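TsrE (Streptomyces laurentii, PDB 7CWW) probably acts as a cyclase in the biosynthesis of a thiopeptide antibiotic. Local coordinates at residues G37-H49 and E110-L124. Residues are numbered along the deposited sequence; the frame is centred on the assembly and turned at random.
Sequences GETDSWFYLRENH and ENFWTETTPLALDTL
F43 fills a hollow on the helix lined by E110, W113, T114 and T117. With CG between the backbone N and the carbonyl carbon (chi1 67°), its ring is laid along CB of W113 and the aliphatic stem of E110. F43 and L45 meet the indole of W113 from the same side: F43 obliquely, its CE2 within 3.5 Å of W113 CE3 and the planes inclined by 40°, and L45 with methyl CD2 over the centre of the six-membered ring, 3.8 Å from W113 CE2. T117 is a bump pointing at the strand. Its OG1 lies 3.5 Å from F43 CB but spends its hydrogen bonds elsewhere, donating to W113 O in the preceding turn and pairing with R326, which also binds Y44 O. Its methyl CG2 lies over one face of the W42 six-membered ring, toward its rim, in a CH-pi contact 4.0 Å from the ring centroid, while L121 CD1 approaches the same ring obliquely. Indole NE1 of W42 bonds to D31. Farther along the helix, Y44 OH presses on A120 CB at 3.4 Å and reaches L124 CD1. No direct hydrogen bond joins the segments; instead one water bridges S41 OG and T114 OG1, and another donates to W42 O and, more distantly, T114 O. The axes of strand 41-49 and helix 110-124 pass 7.0 Å apart at 82°. Strand 39-49 is an outer strand of the three-stranded antiparallel sheet, paired with strand 52-61, and the contact is a largely apolar, buried sheet-helix junction within the lantibiotic dehydratase C-terminal family region.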
# COMPACT_ATOMS: atom_id res chain seq x y z
N GLY A 37 10.37 21.77 -19.66
CA GLY A 37 11.75 21.35 -19.52
C GLY A 37 12.49 22.04 -18.39
O GLY A 37 13.70 21.86 -18.26
N GLU A 38 11.78 22.83 -17.59
CA GLU A 38 12.36 23.44 -16.41
C GLU A 38 12.59 22.41 -15.31
O GLU A 38 13.53 22.54 -14.51
CB GLU A 38 11.43 24.56 -15.93
CG GLU A 38 11.90 25.37 -14.75
CD GLU A 38 10.83 26.31 -14.24
OE1 GLU A 38 9.67 25.86 -14.06
OE2 GLU A 38 11.14 27.50 -14.02
N THR A 39 11.77 21.36 -15.28
CA THR A 39 11.87 20.27 -14.33
C THR A 39 11.88 18.97 -15.13
O THR A 39 11.19 18.85 -16.14
CB THR A 39 10.70 20.30 -13.33
OG1 THR A 39 10.81 21.48 -12.52
CG2 THR A 39 10.67 19.06 -12.43
N ASP A 40 12.69 18.00 -14.69
CA ASP A 40 12.78 16.73 -15.41
C ASP A 40 11.55 15.86 -15.14
O ASP A 40 10.91 15.37 -16.08
CB ASP A 40 14.05 15.98 -15.01
CG ASP A 40 15.30 16.66 -15.52
OD1 ASP A 40 15.39 16.96 -16.73
OD2 ASP A 40 16.21 16.90 -14.70
N SER A 41 11.22 15.65 -13.87
CA SER A 41 10.08 14.83 -13.48
C SER A 41 9.77 15.19 -12.04
O SER A 41 10.56 15.85 -11.37
CB SER A 41 10.38 13.33 -13.63
OG SER A 41 11.49 12.96 -12.83
N TRP A 42 8.61 14.73 -11.55
CA TRP A 42 8.29 14.95 -10.15
C TRP A 42 7.41 13.82 -9.63
O TRP A 42 6.78 13.10 -10.40
CB TRP A 42 7.60 16.31 -9.93
CG TRP A 42 6.19 16.39 -10.46
CD1 TRP A 42 5.80 16.58 -11.77
CD2 TRP A 42 4.99 16.32 -9.69
NE1 TRP A 42 4.42 16.62 -11.85
CE2 TRP A 42 3.90 16.47 -10.58
CE3 TRP A 42 4.73 16.14 -8.32
CZ2 TRP A 42 2.57 16.44 -10.15
CZ3 TRP A 42 3.41 16.12 -7.89
CH2 TRP A 42 2.34 16.27 -8.80
N PHE A 43 7.39 13.67 -8.31
CA PHE A 43 6.38 12.84 -7.65
C PHE A 43 6.06 13.46 -6.31
O PHE A 43 6.67 14.46 -5.89
CB PHE A 43 6.81 11.36 -7.51
CG PHE A 43 7.98 11.11 -6.56
CD1 PHE A 43 9.29 11.06 -7.04
CD2 PHE A 43 7.77 10.85 -5.21
CE1 PHE A 43 10.37 10.79 -6.20
CE2 PHE A 43 8.84 10.59 -4.35
CZ PHE A 43 10.14 10.55 -4.85
N TYR A 44 5.05 12.91 -5.64
CA TYR A 44 4.69 13.39 -4.31
C TYR A 44 4.52 12.21 -3.38
O TYR A 44 4.25 11.09 -3.81
CB TYR A 44 3.39 14.24 -4.31
CG TYR A 44 2.11 13.42 -4.36
CD1 TYR A 44 1.49 12.97 -3.19
CD2 TYR A 44 1.52 13.08 -5.59
CE1 TYR A 44 0.31 12.20 -3.24
CE2 TYR A 44 0.33 12.32 -5.64
CZ TYR A 44 -0.26 11.89 -4.47
OH TYR A 44 -1.42 11.14 -4.51
N LEU A 45 4.73 12.46 -2.09
CA LEU A 45 4.38 11.53 -1.03
C LEU A 45 3.58 12.30 0.01
O LEU A 45 3.63 13.53 0.07
CB LEU A 45 5.62 10.89 -0.34
CG LEU A 45 6.54 10.03 -1.22
CD1 LEU A 45 7.78 9.55 -0.43
CD2 LEU A 45 5.77 8.83 -1.84
N ARG A 46 2.82 11.58 0.81
CA ARG A 46 2.14 12.18 1.95
C ARG A 46 2.55 11.40 3.18
O ARG A 46 2.43 10.17 3.21
CB ARG A 46 0.63 12.18 1.76
CG ARG A 46 0.23 13.07 0.58
CD ARG A 46 -1.16 12.77 0.10
NE ARG A 46 -2.17 13.47 0.88
CZ ARG A 46 -3.48 13.26 0.75
NH1 ARG A 46 -4.34 13.94 1.50
NH2 ARG A 46 -3.91 12.38 -0.12
N GLU A 47 3.11 12.10 4.16
CA GLU A 47 3.71 11.45 5.31
C GLU A 47 3.31 12.24 6.55
O GLU A 47 2.53 13.20 6.48
CB GLU A 47 5.23 11.34 5.14
CG GLU A 47 5.68 10.76 3.81
CD GLU A 47 7.19 10.58 3.75
OE1 GLU A 47 7.71 9.65 4.42
OE2 GLU A 47 7.86 11.37 3.04
N ASN A 48 3.89 11.88 7.70
CA ASN A 48 3.51 12.50 8.96
C ASN A 48 4.70 12.47 9.90
O ASN A 48 5.39 11.44 9.99
CB ASN A 48 2.31 11.76 9.58
CG ASN A 48 1.73 12.47 10.79
OD1 ASN A 48 2.37 13.34 11.39
ND2 ASN A 48 0.52 12.08 11.17
N HIS A 49 4.95 13.58 10.59
CA HIS A 49 5.96 13.63 11.64
C HIS A 49 5.34 14.26 12.88
O HIS A 49 4.88 15.41 12.83
CB HIS A 49 7.20 14.42 11.21
CG HIS A 49 8.33 14.35 12.19
ND1 HIS A 49 9.12 13.22 12.33
CD2 HIS A 49 8.81 15.25 13.08
CE1 HIS A 49 10.03 13.44 13.26
NE2 HIS A 49 9.87 14.66 13.73
N GLU A 110 11.29 5.35 -6.91
CA GLU A 110 11.03 6.71 -7.36
C GLU A 110 10.49 6.71 -8.79
O GLU A 110 9.63 7.54 -9.13
CB GLU A 110 12.29 7.55 -7.23
CG GLU A 110 12.72 7.77 -5.78
CD GLU A 110 13.79 8.83 -5.63
OE1 GLU A 110 14.46 9.15 -6.63
OE2 GLU A 110 13.96 9.36 -4.51
N ASN A 111 10.98 5.79 -9.62
CA ASN A 111 10.41 5.60 -10.95
C ASN A 111 8.94 5.24 -10.86
O ASN A 111 8.11 5.79 -11.59
CB ASN A 111 11.16 4.49 -11.70
CG ASN A 111 12.43 4.98 -12.37
OD1 ASN A 111 12.63 6.18 -12.56
ND2 ASN A 111 13.29 4.05 -12.74
N PHE A 112 8.61 4.29 -9.98
CA PHE A 112 7.22 3.86 -9.85
C PHE A 112 6.33 5.01 -9.40
O PHE A 112 5.24 5.24 -9.96
CB PHE A 112 7.12 2.69 -8.87
CG PHE A 112 5.75 2.08 -8.81
CD1 PHE A 112 5.29 1.27 -9.85
CD2 PHE A 112 4.90 2.36 -7.74
CE1 PHE A 112 4.02 0.73 -9.81
CE2 PHE A 112 3.61 1.82 -7.68
CZ PHE A 112 3.17 1.00 -8.72
N TRP A 113 6.76 5.75 -8.38
CA TRP A 113 5.98 6.87 -7.87
C TRP A 113 5.78 7.95 -8.94
O TRP A 113 4.68 8.49 -9.08
CB TRP A 113 6.67 7.47 -6.64
CG TRP A 113 6.55 6.59 -5.40
CD1 TRP A 113 5.53 5.72 -5.10
CD2 TRP A 113 7.49 6.49 -4.32
NE1 TRP A 113 5.78 5.10 -3.90
CE2 TRP A 113 6.97 5.56 -3.39
CE3 TRP A 113 8.71 7.11 -4.03
CZ2 TRP A 113 7.63 5.23 -2.21
CZ3 TRP A 113 9.37 6.78 -2.87
CH2 TRP A 113 8.83 5.85 -1.96
N THR A 114 6.84 8.27 -9.70
CA THR A 114 6.72 9.24 -10.78
C THR A 114 5.71 8.78 -11.81
O THR A 114 4.82 9.53 -12.22
CB THR A 114 8.10 9.45 -11.43
OG1 THR A 114 9.04 9.90 -10.45
CG2 THR A 114 8.04 10.47 -12.58
N GLU A 115 5.81 7.52 -12.24
CA GLU A 115 4.94 7.06 -13.31
C GLU A 115 3.50 6.88 -12.86
O GLU A 115 2.60 6.91 -13.71
CB GLU A 115 5.48 5.75 -13.89
CG GLU A 115 6.83 5.94 -14.56
CD GLU A 115 7.24 4.76 -15.41
OE1 GLU A 115 6.94 3.60 -15.01
OE2 GLU A 115 7.87 4.99 -16.45
N THR A 116 3.25 6.68 -11.56
CA THR A 116 1.89 6.54 -11.07
C THR A 116 1.34 7.82 -10.46
O THR A 116 0.23 7.81 -9.93
CB THR A 116 1.80 5.41 -10.03
OG1 THR A 116 2.71 5.67 -8.95
CG2 THR A 116 2.14 4.07 -10.66
N THR A 117 2.10 8.93 -10.53
CA THR A 117 1.56 10.21 -10.08
C THR A 117 0.34 10.66 -10.88
O THR A 117 -0.65 11.09 -10.27
CB THR A 117 2.68 11.27 -10.11
OG1 THR A 117 3.67 10.96 -9.11
CG2 THR A 117 2.11 12.67 -9.86
N PRO A 118 0.32 10.59 -12.22
CA PRO A 118 -0.94 10.91 -12.93
C PRO A 118 -2.13 10.08 -12.46
O PRO A 118 -3.23 10.62 -12.31
CB PRO A 118 -0.61 10.64 -14.41
CG PRO A 118 0.86 10.93 -14.51
CD PRO A 118 1.45 10.48 -13.17
N LEU A 119 -1.93 8.78 -12.23
CA LEU A 119 -3.01 7.93 -11.75
C LEU A 119 -3.49 8.38 -10.38
O LEU A 119 -4.70 8.49 -10.13
CB LEU A 119 -2.56 6.47 -11.68
CG LEU A 119 -3.52 5.54 -10.93
CD1 LEU A 119 -4.84 5.36 -11.69
CD2 LEU A 119 -2.86 4.17 -10.68
N ALA A 120 -2.54 8.63 -9.47
CA ALA A 120 -2.92 9.07 -8.13
C ALA A 120 -3.73 10.36 -8.19
O ALA A 120 -4.77 10.48 -7.54
CB ALA A 120 -1.66 9.23 -7.27
N LEU A 121 -3.29 11.32 -9.02
CA LEU A 121 -4.01 12.58 -9.12
C LEU A 121 -5.39 12.38 -9.74
O LEU A 121 -6.38 12.96 -9.27
CB LEU A 121 -3.22 13.58 -9.96
CG LEU A 121 -1.83 13.95 -9.42
CD1 LEU A 121 -1.04 14.71 -10.47
CD2 LEU A 121 -2.03 14.79 -8.18
N ASP A 122 -5.46 11.57 -10.80
CA ASP A 122 -6.75 11.30 -11.44
C ASP A 122 -7.70 10.64 -10.46
O ASP A 122 -8.91 10.93 -10.47
CB ASP A 122 -6.54 10.40 -12.65
CG ASP A 122 -5.95 11.13 -13.84
OD1 ASP A 122 -5.84 12.38 -13.77
OD2 ASP A 122 -5.57 10.45 -14.81
N THR A 123 -7.18 9.75 -9.62
CA THR A 123 -7.99 9.08 -8.61
C THR A 123 -8.55 10.07 -7.60
O THR A 123 -9.75 10.07 -7.31
CB THR A 123 -7.15 8.00 -7.91
OG1 THR A 123 -6.67 7.05 -8.88
CG2 THR A 123 -7.94 7.29 -6.84
N LEU A 124 -7.68 10.94 -7.07
CA LEU A 124 -8.13 12.01 -6.17
C LEU A 124 -9.17 12.91 -6.85
O LEU A 124 -10.20 13.23 -6.25
CB LEU A 124 -6.94 12.83 -5.69
CG LEU A 124 -5.94 12.00 -4.88
CD1 LEU A 124 -4.73 12.84 -4.51
CD2 LEU A 124 -6.61 11.42 -3.62
O HOH W 1 10.60 12.21 -10.35
O HOH W 2 4.95 12.69 -12.38